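Local atomic coordinates of thermostable monoacylglycerol lipase (Bacillus, PDB entry 4LHE), a protein that catalyses the hydrolysis of monoacylglycerols, releasing a fatty acid and glycerol, as a heat-stable member of the alpha/beta hydrolase family. Residues 167-170 with 171-174; 241-244 with 245-249. All blocks are in the same frame, centred on the assembly; numbering follows the deposited sequence.

Contact 1. Residues 167-170 with 171-174; sequences LLQL and ARLM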
loop_
_atom_site.group_PDB
_atom_site.type_symbol
_atom_site.label_atom_id
_atom_site.label_comp_id
_atom_site.label_asym_id
_atom_site.label_seq_id
_atom_site.Cartn_x
_atom_site.Cartn_y
_atom_site.Cartn_z
ATOM N N LEU A 167 -11.895 9.955 2.893
ATOM C CA LEU A 167 -12.533 8.651 3.015
ATOM C C LEU A 167 -13.427 8.357 1.825
ATOM O O LEU A 167 -13.457 7.230 1.343
ATOM C CB LEU A 167 -13.319 8.554 4.316
ATOM C CG LEU A 167 -12.425 8.468 5.547
ATOM C CD1 LEU A 167 -13.258 8.564 6.801
ATOM C CD2 LEU A 167 -11.656 7.162 5.530
ATOM N N LEU A 168 -14.148 9.374 1.351
ATOM C CA LEU A 168 -14.997 9.229 0.176
ATOM C C LEU A 168 -14.139 8.807 -1.007
ATOM O O LEU A 168 -14.515 7.904 -1.772
ATOM C CB LEU A 168 -15.711 10.549 -0.151
ATOM C CG LEU A 168 -17.105 10.855 0.408
ATOM C CD1 LEU A 168 -17.788 9.622 0.973
ATOM C CD2 LEU A 168 -17.065 11.968 1.434
ATOM N N GLN A 169 -12.985 9.462 -1.147
ATOM C CA GLN A 169 -12.068 9.194 -2.256
ATOM C C GLN A 169 -11.562 7.760 -2.191
ATOM O O GLN A 169 -11.492 7.062 -3.214
ATOM C CB GLN A 169 -10.887 10.169 -2.220
ATOM C CG GLN A 169 -11.256 11.610 -2.555
ATOM C CD GLN A 169 -11.526 11.819 -4.034
ATOM O OE1 GLN A 169 -10.994 11.100 -4.877
ATOM N NE2 GLN A 169 -12.352 12.817 -4.359
ATOM N N LEU A 170 -11.226 7.337 -0.976
ATOM C CA LEU A 170 -10.748 5.979 -0.700
ATOM C C LEU A 170 -11.773 4.891 -1.044
ATOM O O LEU A 170 -11.415 3.818 -1.552
ATOM C CB LEU A 170 -10.364 5.869 0.772
ATOM C CG LEU A 170 -9.947 4.471 1.222
ATOM C CD1 LEU A 170 -8.773 3.958 0.378
ATOM C CD2 LEU A 170 -9.615 4.449 2.699
ATOM N N ALA A 171 -13.045 5.163 -0.748
ATOM C CA ALA A 171 -14.119 4.223 -1.056
ATOM C C ALA A 171 -14.281 4.096 -2.568
ATOM O O ALA A 171 -14.545 3.006 -3.088
ATOM C CB ALA A 171 -15.420 4.683 -0.414
ATOM N N ARG A 172 -14.126 5.212 -3.274
ATOM C CA ARG A 172 -14.190 5.209 -4.735
ATOM C C ARG A 172 -13.043 4.438 -5.382
ATOM O O ARG A 172 -13.243 3.722 -6.363
ATOM C CB ARG A 172 -14.222 6.632 -5.277
ATOM C CG ARG A 172 -15.542 7.349 -5.030
ATOM C CD ARG A 172 -15.805 8.380 -6.112
ATOM N NE ARG A 172 -14.983 9.567 -5.948
ATOM C CZ ARG A 172 -14.629 10.375 -6.943
ATOM N NH1 ARG A 172 -15.005 10.108 -8.184
ATOM N NH2 ARG A 172 -13.881 11.443 -6.693
ATOM N N LEU A 173 -11.840 4.621 -4.848
ATOM C CA LEU A 173 -10.679 3.852 -5.287
ATOM C C LEU A 173 -10.886 2.351 -5.081
ATOM O O LEU A 173 -10.564 1.560 -5.967
ATOM C CB LEU A 173 -9.424 4.322 -4.541
ATOM C CG LEU A 173 -8.122 3.569 -4.817
ATOM C CD1 LEU A 173 -7.825 3.602 -6.280
ATOM C CD2 LEU A 173 -6.977 4.173 -4.022
ATOM N N MET A 174 -11.417 1.950 -3.928
ATOM C CA MET A 174 -11.632 0.524 -3.673
ATOM C C MET A 174 -12.654 -0.074 -4.655
ATOM O O MET A 174 -12.528 -1.230 -5.071
ATOM C CB MET A 174 -12.062 0.271 -2.223
ATOM C CG MET A 174 -11.037 0.683 -1.164
ATOM S SD MET A 174 -11.590 0.159 0.466
ATOM C CE MET A 174 -10.560 1.129 1.546
#
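Leu170 turns its CG anti to the backbone N (chi1 176°), whereas Met174 has CG anti to its own carbonyl carbon (chi1 -62°) and then runs extended to its methyl; these two settings make the side chains converge at an angle, one turn apart. The Met174 methyl sits against the fork of the leucine: CE lies 3.4 Å from Leu170 CG, tighter than an ordinary carbon contact, and 3.5 Å from Leu170 CD1 and 3.6 Å from Leu170 CD2. In the backbone between them, Met174 N donates to Leu170 O at 3.0 Å, one of four successive i to i+4 backbone bonds that identify regular alpha-helix. This is helix 164-179, which packs on helices 98-109 and 70-87 of the alpha/beta hydrolase fold: Leu170 touches Met98, while Leu173 reaches Thr101, Leu102 and Tyr105. The Met174 side chain lies near, without touching, the presumed Ser97-His226-Asp196 triad. On another side of the helix, Gln169 and Arg172 run alongside each other in the same direction, with amide and guanidinium planes 72° apart. Gln169 NE2 stands at the guanidinium edge, 3.1 Å from Arg172 NH2, but both nitrogens are donors, and proximity here is no hydrogen bond. Gln169 OE1 accepts a hydrogen bond from the backbone N of Phe70, at the start of helix 70-87.

Contact 2. Residues 241-244 with 245-249; sequences SLEF and FAKHA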
loop_
_atom_site.group_PDB
_atom_site.type_symbol
_atom_site.label_atom_id
_atom_site.label_comp_id
_atom_site.label_asym_id
_atom_site.label_seq_id
_atom_site.Cartn_x
_atom_site.Cartn_y
_atom_site.Cartn_z
ATOM N N SER A 241 9.008 -12.224 0.345
ATOM C CA SER A 241 8.920 -11.398 -0.851
ATOM C C SER A 241 10.160 -11.573 -1.740
ATOM O O SER A 241 10.052 -11.664 -2.968
ATOM C CB SER A 241 8.717 -9.919 -0.473
ATOM O OG SER A 241 7.523 -9.743 0.281
ATOM N N LEU A 242 11.333 -11.580 -1.116
ATOM C CA LEU A 242 12.601 -11.777 -1.824
ATOM C C LEU A 242 12.607 -13.100 -2.578
ATOM O O LEU A 242 13.083 -13.177 -3.711
ATOM C CB LEU A 242 13.759 -11.734 -0.815
ATOM C CG LEU A 242 14.105 -10.291 -0.435
ATOM C CD1 LEU A 242 15.202 -10.172 0.590
ATOM C CD2 LEU A 242 14.508 -9.539 -1.691
ATOM N N GLU A 243 12.089 -14.140 -1.927
ATOM C CA GLU A 243 11.926 -15.460 -2.532
ATOM C C GLU A 243 10.944 -15.357 -3.710
ATOM O O GLU A 243 11.213 -15.885 -4.797
ATOM C CB GLU A 243 11.441 -16.442 -1.454
ATOM C CG GLU A 243 11.015 -17.811 -1.946
ATOM C CD GLU A 243 10.231 -18.612 -0.905
ATOM O OE1 GLU A 243 9.476 -19.515 -1.323
ATOM O OE2 GLU A 243 10.366 -18.352 0.318
ATOM N N PHE A 244 9.836 -14.640 -3.506
ATOM C CA PHE A 244 8.859 -14.389 -4.572
ATOM C C PHE A 244 9.510 -13.663 -5.757
ATOM O O PHE A 244 9.359 -14.086 -6.911
ATOM C CB PHE A 244 7.648 -13.607 -4.034
ATOM C CG PHE A 244 6.598 -13.253 -5.087
ATOM C CD1 PHE A 244 6.538 -11.973 -5.626
ATOM C CD2 PHE A 244 5.656 -14.190 -5.503
ATOM C CE1 PHE A 244 5.580 -11.634 -6.568
ATOM C CE2 PHE A 244 4.694 -13.856 -6.453
ATOM C CZ PHE A 244 4.652 -12.573 -6.981
ATOM N N PHE A 245 10.241 -12.588 -5.479
ATOM C CA PHE A 245 10.908 -11.826 -6.541
ATOM C C PHE A 245 11.890 -12.689 -7.368
ATOM O O PHE A 245 11.814 -12.733 -8.607
ATOM C CB PHE A 245 11.659 -10.616 -5.966
ATOM C CG PHE A 245 10.799 -9.651 -5.173
ATOM C CD1 PHE A 245 9.442 -9.493 -5.440
ATOM C CD2 PHE A 245 11.375 -8.888 -4.161
ATOM C CE1 PHE A 245 8.679 -8.586 -4.701
ATOM C CE2 PHE A 245 10.623 -7.993 -3.415
ATOM C CZ PHE A 245 9.278 -7.829 -3.693
ATOM N N ALA A 246 12.821 -13.348 -6.683
ATOM C CA ALA A 246 13.781 -14.257 -7.327
ATOM C C ALA A 246 13.107 -15.288 -8.240
ATOM O O ALA A 246 13.519 -15.475 -9.386
ATOM C CB ALA A 246 14.625 -14.971 -6.260
ATOM N N LYS A 247 12.075 -15.963 -7.734
ATOM C CA LYS A 247 11.415 -17.001 -8.527
ATOM C C LYS A 247 10.608 -16.512 -9.723
ATOM O O LYS A 247 10.236 -17.327 -10.574
ATOM C CB LYS A 247 10.532 -17.900 -7.657
ATOM C CG LYS A 247 11.313 -18.670 -6.623
ATOM C CD LYS A 247 10.502 -19.804 -6.030
ATOM C CE LYS A 247 9.647 -19.333 -4.879
ATOM N NZ LYS A 247 9.283 -20.482 -3.971
ATOM N N HIS A 248 10.315 -15.212 -9.799
ATOM C CA HIS A 248 9.549 -14.707 -10.943
ATOM C C HIS A 248 10.213 -13.543 -11.676
ATOM O O HIS A 248 9.533 -12.744 -12.299
ATOM C CB HIS A 248 8.157 -14.227 -10.509
ATOM C CG HIS A 248 7.381 -15.254 -9.752
ATOM N ND1 HIS A 248 7.469 -15.391 -8.384
ATOM C CD2 HIS A 248 6.511 -16.208 -10.171
ATOM C CE1 HIS A 248 6.686 -16.380 -7.989
ATOM N NE2 HIS A 248 6.091 -16.890 -9.054
ATOM N N ALA A 249 11.534 -13.446 -11.629
ATOM C CA ALA A 249 12.205 -12.247 -12.145
ATOM C C ALA A 249 12.135 -12.071 -13.675
ATOM O O ALA A 249 12.652 -11.076 -14.209
ATOM C CB ALA A 249 13.600 -12.078 -11.560
#
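Phe245 lays one face of its ring over the carbonyl oxygen of Ser241, one turn earlier: that oxygen lies 3.1 Å from Phe245 CG, displaced toward the ring's rim. Phe245 N donates to Ser241 O at 2.7 Å. Leu242 CD2 comes within 4.0 Å of Phe245 CD2. Phe244, its CG anti to the backbone N (chi1 178°), crosses Phe245 at about a right angle and offers a face to His248. The Phe244 and His248 rings are oblique, with planes 43° apart and centroids separated by 4.5 Å. His248 ND1 donates to Phe244 O at 2.7 Å with that oxygen close to the imidazole plane, whereas the bond from His248 N to the same oxygen is weak. The side chain thus supplies the stronger grip on a carbonyl in the last turn of helix 234-247, which packs on the central sheet of the alpha/beta hydrolase fold, Phe245 on Val117 and Phe244 on Leu189. Beyond that turn, His248 NE2 is hydrogen-bonded to Glu215, just before strand 216-221. Glu243 and Lys247 lie side by side in a salt bridge, Lys247 NZ meeting the anti lone pair of Glu243 OE1 at 2.8 Å.

Overall arrangement
From the N terminus, the chain builds most of the central sheet, through strand 115-119, before reaching helix 164-179, where contact 1 lies. Strands 188-193 and 216-221 then complete the sheet, and helix 234-247 carries contact 2 at the end of the chain. Each contact joins residues three or four apart along one helix, contact 2 running just past the last turn, and closes no long loop; the two follow in series, neither nesting nor crossing. The centres of contact 1 and contact 2 are about 31 Å apart, on opposite sides of the chain's centre; their nearest atoms are about 20 Å apart. Contact 1 belongs to the packing on helices 70-87 and 98-109, whereas contact 2 meets helix 37-45 and strands 115-119 and 188-193.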